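Local coordinates for protein HTP-2 (Caenorhabditis elegans, PDB 4TZM) that probably helps build the meiotic chromosome axis, its HORMA domain binding a closure-motif peptide of its partner HTP-3, at residues M42-A45 against I46-V49; I59-K62 against E63-S66. All coordinates share one frame; numbering follows the deposited sequence.

Contact 1 (M42-A45 against I46-V49); sequences MIRA and IYVV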
ATOM      1  N   MET A  42      -2.494   6.508   5.214  1.00 28.30           N
ATOM      2  CA  MET A  42      -2.607   5.231   4.508  1.00 26.29           C
ATOM      3  C   MET A  42      -2.870   5.451   3.017  1.00 37.91           C
ATOM      4  O   MET A  42      -2.368   4.711   2.172  1.00 41.84           O
ATOM      5  CB  MET A  42      -3.718   4.365   5.109  1.00 25.49           C
ATOM      6  CG  MET A  42      -3.440   3.845   6.516  1.00 30.83           C
ATOM      7  SD  MET A  42      -1.851   3.003   6.657  1.00 41.79           S
ATOM      8  CE  MET A  42      -2.194   1.847   7.971  1.00 63.49           C
ATOM      9  N   ILE A  43      -3.668   6.469   2.711  1.00 39.31           N
ATOM     10  CA  ILE A  43      -3.949   6.852   1.331  1.00 42.18           C
ATOM     11  C   ILE A  43      -2.660   7.201   0.588  1.00 42.70           C
ATOM     12  O   ILE A  43      -2.435   6.733  -0.528  1.00 41.64           O
ATOM     13  CB  ILE A  43      -4.928   8.046   1.275  1.00 43.99           C
ATOM     14  CG1 ILE A  43      -6.234   7.686   1.990  1.00 45.61           C
ATOM     15  CG2 ILE A  43      -5.196   8.462  -0.162  1.00 45.67           C
ATOM     16  CD1 ILE A  43      -7.305   8.746   1.907  1.00 46.45           C
ATOM     17  N   ARG A  44      -1.814   8.013   1.217  1.00 46.77           N
ATOM     18  CA  ARG A  44      -0.536   8.388   0.628  1.00 49.07           C
ATOM     19  C   ARG A  44       0.400   7.183   0.560  1.00 47.88           C
ATOM     20  O   ARG A  44       1.168   7.047  -0.385  1.00 51.89           O
ATOM     21  CB  ARG A  44       0.118   9.527   1.421  1.00 53.19           C
ATOM     22  CG  ARG A  44      -0.781  10.740   1.653  1.00 58.71           C
ATOM     23  CD  ARG A  44      -1.322  11.342   0.355  1.00 65.14           C
ATOM     24  NE  ARG A  44      -0.294  12.024  -0.429  1.00 73.54           N
ATOM     25  CZ  ARG A  44      -0.000  11.728  -1.692  1.00 77.80           C
ATOM     26  NH1 ARG A  44      -0.661  10.762  -2.315  1.00 77.88           N
ATOM     27  NH2 ARG A  44       0.949  12.397  -2.335  1.00 80.17           N
ATOM     28  N   ALA A  45       0.318   6.304   1.557  1.00 42.99           N
ATOM     29  CA  ALA A  45       1.146   5.099   1.590  1.00 42.60           C
ATOM     30  C   ALA A  45       0.814   4.143   0.443  1.00 40.92           C
ATOM     31  O   ALA A  45       1.711   3.583  -0.186  1.00 42.45           O
ATOM     32  CB  ALA A  45       0.992   4.385   2.929  1.00 39.26           C
ATOM     33  N   ILE A  46      -0.475   3.953   0.177  1.00 43.18           N
ATOM     34  CA  ILE A  46      -0.908   3.119  -0.938  1.00 43.59           C
ATOM     35  C   ILE A  46      -0.362   3.673  -2.247  1.00 42.18           C
ATOM     36  O   ILE A  46       0.157   2.931  -3.081  1.00 41.75           O
ATOM     37  CB  ILE A  46      -2.449   3.031  -1.024  1.00 45.97           C
ATOM     38  CG1 ILE A  46      -3.021   2.338   0.216  1.00 46.18           C
ATOM     39  CG2 ILE A  46      -2.873   2.283  -2.276  1.00 44.50           C
ATOM     40  CD1 ILE A  46      -4.545   2.359   0.287  1.00 41.19           C
ATOM     41  N   TYR A  47      -0.472   4.987  -2.415  1.00 44.44           N
ATOM     42  CA  TYR A  47      -0.018   5.658  -3.631  1.00 45.50           C
ATOM     43  C   TYR A  47       1.487   5.513  -3.837  1.00 48.68           C
ATOM     44  O   TYR A  47       1.950   5.258  -4.950  1.00 47.64           O
ATOM     45  CB  TYR A  47      -0.411   7.142  -3.584  1.00 42.38           C
ATOM     46  CG  TYR A  47       0.242   8.018  -4.640  1.00 46.03           C
ATOM     47  CD1 TYR A  47      -0.257   8.077  -5.939  1.00 47.69           C
ATOM     48  CD2 TYR A  47       1.345   8.803  -4.328  1.00 47.03           C
ATOM     49  CE1 TYR A  47       0.339   8.887  -6.903  1.00 44.25           C
ATOM     50  CE2 TYR A  47       1.945   9.609  -5.277  1.00 47.40           C
ATOM     51  CZ  TYR A  47       1.439   9.650  -6.562  1.00 48.47           C
ATOM     52  OH  TYR A  47       2.039  10.456  -7.505  1.00 47.82           O
ATOM     53  N   VAL A  48       2.248   5.666  -2.759  1.00 47.70           N
ATOM     54  CA  VAL A  48       3.701   5.653  -2.856  1.00 46.03           C
ATOM     55  C   VAL A  48       4.241   4.243  -3.051  1.00 43.59           C
ATOM     56  O   VAL A  48       5.061   4.008  -3.935  1.00 47.38           O
ATOM     57  CB  VAL A  48       4.350   6.283  -1.616  1.00 44.28           C
ATOM     58  CG1 VAL A  48       5.858   6.056  -1.626  1.00 47.22           C
ATOM     59  CG2 VAL A  48       4.034   7.771  -1.559  1.00 40.95           C
ATOM     60  N   VAL A  49       3.775   3.300  -2.240  1.00 43.17           N
ATOM     61  CA  VAL A  49       4.302   1.944  -2.302  1.00 47.85           C
ATOM     62  C   VAL A  49       3.936   1.260  -3.617  1.00 46.07           C
ATOM     63  O   VAL A  49       4.794   0.671  -4.265  1.00 49.30           O
ATOM     64  CB  VAL A  49       3.815   1.095  -1.105  1.00 49.88           C
ATOM     65  CG1 VAL A  49       4.351  -0.321  -1.209  1.00 52.74           C
ATOM     66  CG2 VAL A  49       4.275   1.728   0.195  1.00 46.69           C
TER
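Arg44 brings its guanidinium obliquely up to the Tyr47 ring, NH1 of Arg44 coming to 3.5 Å from CD2 of Tyr47, with the two planes 34° apart. The two side chains run alongside each other in the same direction. The arginine gets there by folding back: bends at chi2 (-57°) and chi3 (-71°) turn the chain toward the tyrosine one helical turn on. The hydroxyl of Tyr47 is hydrogen-bonded to the carbonyl of Leu79, which ties the far end of the ring to strand 75-79. NE of Arg44 makes a weak hydrogen bond to the carbonyl of Leu27.

Four i to i+4 backbone bonds join the two segments: Ile46 N to Met42 O, at 2.9 Å, is followed by Tyr47 N to Ile43 O, Val48 N to Arg44 O and Val49 N to Ala45 O. This is the middle of helix 35-56, a long helix of the HORMA domain, buried along most of this part and packed between the six-stranded sheet and helix 84-102. Ile46 and Val49 face the sheet, touching Met127, while Met42 rests on Ala242; on another side Ile43 meets Arg94 and Tyr47 meets Ala90. The branched residues also lean on the carbonyls one turn back: CG1 of Ile46 lies 3.1 Å from O of Met42, and CG2 of Val48 lies 3.2 Å from O of Arg44. CG2 of Val49 makes the matching approach to O of Ala45, at 3.2 Å.

Contact 2 (I59-K62 against E63-S66); sequences ILEK and EYFS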
ATOM      1  N   ILE A  59       6.719  -2.734 -14.623  1.00 69.62           N
ATOM      2  CA  ILE A  59       5.377  -2.979 -15.129  1.00 66.75           C
ATOM      3  C   ILE A  59       4.937  -1.783 -15.963  1.00 66.18           C
ATOM      4  O   ILE A  59       4.270  -1.931 -16.987  1.00 61.97           O
ATOM      5  CB  ILE A  59       4.387  -3.237 -13.979  1.00 61.82           C
ATOM      6  CG1 ILE A  59       4.822  -4.470 -13.182  1.00 64.18           C
ATOM      7  CG2 ILE A  59       2.972  -3.417 -14.502  1.00 61.81           C
ATOM      8  CD1 ILE A  59       3.876  -4.844 -12.050  1.00 62.59           C
ATOM      9  N   LEU A  60       5.333  -0.596 -15.517  1.00 68.18           N
ATOM     10  CA  LEU A  60       5.144   0.630 -16.285  1.00 69.14           C
ATOM     11  C   LEU A  60       6.481   1.338 -16.475  1.00 72.53           C
ATOM     12  O   LEU A  60       7.278   1.423 -15.538  1.00 74.21           O
ATOM     13  CB  LEU A  60       4.151   1.560 -15.590  1.00 65.10           C
ATOM     14  CG  LEU A  60       2.691   1.114 -15.543  1.00 63.74           C
ATOM     15  CD1 LEU A  60       1.865   2.119 -14.761  1.00 63.19           C
ATOM     16  CD2 LEU A  60       2.138   0.935 -16.948  1.00 65.36           C
ATOM     17  N   GLU A  61       6.721   1.842 -17.683  1.00 74.33           N
ATOM     18  CA  GLU A  61       7.965   2.540 -18.005  1.00 80.43           C
ATOM     19  C   GLU A  61       8.109   3.829 -17.201  1.00 78.15           C
ATOM     20  O   GLU A  61       7.118   4.391 -16.736  1.00 75.13           O
ATOM     21  CB  GLU A  61       8.039   2.860 -19.502  1.00 88.19           C
ATOM     22  CG  GLU A  61       7.975   1.647 -20.418  1.00 97.06           C
ATOM     23  CD  GLU A  61       6.551   1.211 -20.712  1.00104.13           C
ATOM     24  OE1 GLU A  61       6.337   0.014 -20.994  1.00108.95           O
ATOM     25  OE2 GLU A  61       5.647   2.070 -20.668  1.00104.60           O
ATOM     26  N   LYS A  62       9.347   4.300 -17.064  1.00 79.97           N
ATOM     27  CA  LYS A  62       9.660   5.484 -16.260  1.00 81.25           C
ATOM     28  C   LYS A  62       8.940   6.762 -16.710  1.00 81.88           C
ATOM     29  O   LYS A  62       8.913   7.747 -15.974  1.00 81.51           O
ATOM     30  CB  LYS A  62      11.174   5.728 -16.264  1.00 85.25           C
ATOM     31  CG  LYS A  62      11.755   5.917 -17.657  1.00 91.06           C
ATOM     32  CD  LYS A  62      13.198   6.396 -17.609  1.00 96.58           C
ATOM     33  CE  LYS A  62      13.703   6.723 -19.007  1.00103.48           C
ATOM     34  NZ  LYS A  62      15.075   7.304 -18.999  1.00107.96           N
ATOM     35  N   GLU A  63       8.373   6.745 -17.913  1.00 84.86           N
ATOM     36  CA  GLU A  63       7.629   7.893 -18.435  1.00 87.72           C
ATOM     37  C   GLU A  63       6.354   8.165 -17.627  1.00 82.57           C
ATOM     38  O   GLU A  63       5.909   9.311 -17.507  1.00 79.43           O
ATOM     39  CB  GLU A  63       7.273   7.675 -19.910  1.00 94.17           C
ATOM     40  CG  GLU A  63       8.269   8.272 -20.906  1.00103.23           C
ATOM     41  CD  GLU A  63       9.659   7.667 -20.801  1.00107.81           C
ATOM     42  OE1 GLU A  63      10.634   8.437 -20.675  1.00112.00           O
ATOM     43  OE2 GLU A  63       9.782   6.425 -20.855  1.00107.27           O
ATOM     44  N   TYR A  64       5.779   7.105 -17.070  1.00 79.24           N
ATOM     45  CA  TYR A  64       4.547   7.199 -16.292  1.00 74.56           C
ATOM     46  C   TYR A  64       4.785   7.698 -14.868  1.00 70.57           C
ATOM     47  O   TYR A  64       3.835   7.908 -14.110  1.00 69.21           O
ATOM     48  CB  TYR A  64       3.856   5.836 -16.248  1.00 73.44           C
ATOM     49  CG  TYR A  64       3.402   5.343 -17.600  1.00 76.92           C
ATOM     50  CD1 TYR A  64       2.607   6.136 -18.419  1.00 81.11           C
ATOM     51  CD2 TYR A  64       3.780   4.092 -18.067  1.00 76.86           C
ATOM     52  CE1 TYR A  64       2.191   5.693 -19.661  1.00 81.43           C
ATOM     53  CE2 TYR A  64       3.370   3.640 -19.307  1.00 79.04           C
ATOM     54  CZ  TYR A  64       2.576   4.444 -20.101  1.00 80.92           C
ATOM     55  OH  TYR A  64       2.163   4.004 -21.336  1.00 82.28           O
ATOM     56  N   PHE A  65       6.049   7.896 -14.513  1.00 68.49           N
ATOM     57  CA  PHE A  65       6.406   8.255 -13.146  1.00 62.39           C
ATOM     58  C   PHE A  65       7.174   9.564 -13.053  1.00 65.96           C
ATOM     59  O   PHE A  65       7.608  10.120 -14.057  1.00 68.91           O
ATOM     60  CB  PHE A  65       7.240   7.148 -12.517  1.00 55.38           C
ATOM     61  CG  PHE A  65       6.561   5.813 -12.500  1.00 52.20           C
ATOM     62  CD1 PHE A  65       5.768   5.433 -11.423  1.00 49.54           C
ATOM     63  CD2 PHE A  65       6.716   4.935 -13.561  1.00 53.56           C
ATOM     64  CE1 PHE A  65       5.144   4.192 -11.409  1.00 50.24           C
ATOM     65  CE2 PHE A  65       6.097   3.697 -13.557  1.00 53.80           C
ATOM     66  CZ  PHE A  65       5.310   3.322 -12.483  1.00 51.09           C
ATOM     67  N   SER A  66       7.340  10.048 -11.828  1.00 69.44           N
ATOM     68  CA  SER A  66       8.157  11.224 -11.569  1.00 75.57           C
ATOM     69  C   SER A  66       9.023  10.986 -10.336  1.00 71.77           C
ATOM     70  O   SER A  66       8.687  10.162  -9.484  1.00 65.96           O
ATOM     71  CB  SER A  66       7.285  12.464 -11.384  1.00 80.68           C
ATOM     72  OG  SER A  66       8.091  13.626 -11.295  1.00 87.31           O
TER
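Leu60 and Tyr64 cross at about a right angle, CB of Leu60 lying 3.6 Å from CD2 of Tyr64, and CD2 of the leucine extends this apolar contact along the ring. The same CB also meets Phe65, 3.5 Å from its CE2, so the leucine is packed against both aromatics. Leu79 lies against both Leu60 and Phe65, and the leucine further touches Ile89 of helix 84-102.

Polar atoms approach both rings. Carbonyl O of Leu60 sits at the edge of Phe65, near the ring plane and 3.2 Å from CE2, and also takes a weak hydrogen bond from NH1 of Arg55; O of Glu61 is at that edge too, 3.2 Å from CD2. The Glu61 carboxylate runs beside Tyr64 with its plane turned 53° from the ring, OE2 of Glu61 reaching 3.1 Å from CE2 of Tyr64. A bend at chi2 (85°) brings the acid round to the ring. Outside the two segments, OE1 of Glu61 has a long, weak ion pair with a basic side chain of the bound peptide.

Two backbone hydrogen bonds close the turn: Tyr64 N to Glu61 O (3.0 Å) and Phe65 N to Lys62 O (3.2 Å). Both donors lie above the acceptor's carbonyl plane, the second far more steeply. Lys62 and Glu63 run side by side nearby without their charged atoms touching.

Successive i to i+3 bonds of this kind mark a short 3-10 turn; here it leads into strand 65-69 of the two-stranded antiparallel sheet, and residues just before it pack on the closure-motif peptide bound by this HORMA domain.

From the N terminus, the chain first enters helix 35-56, where contact 1 joins consecutive turns without closing any loop. The helix ends at 56, and contact 2 then forms the short 3-10 turn that delivers the chain into strand 65-69. The contacts lie in series, neither nesting nor crossing, with centres about 17 Å apart and nearest atoms about 7 Å apart. Contact 1 sits near the centre of the chain, between the six-stranded sheet and helix 84-102; contact 2 lies farther out, next to the bound peptide. Both touch helix 84-102, and both reach Leu79 of strand 75-79. Contact 2 also packs back on helix 35-56, through Phe65 on Leu54.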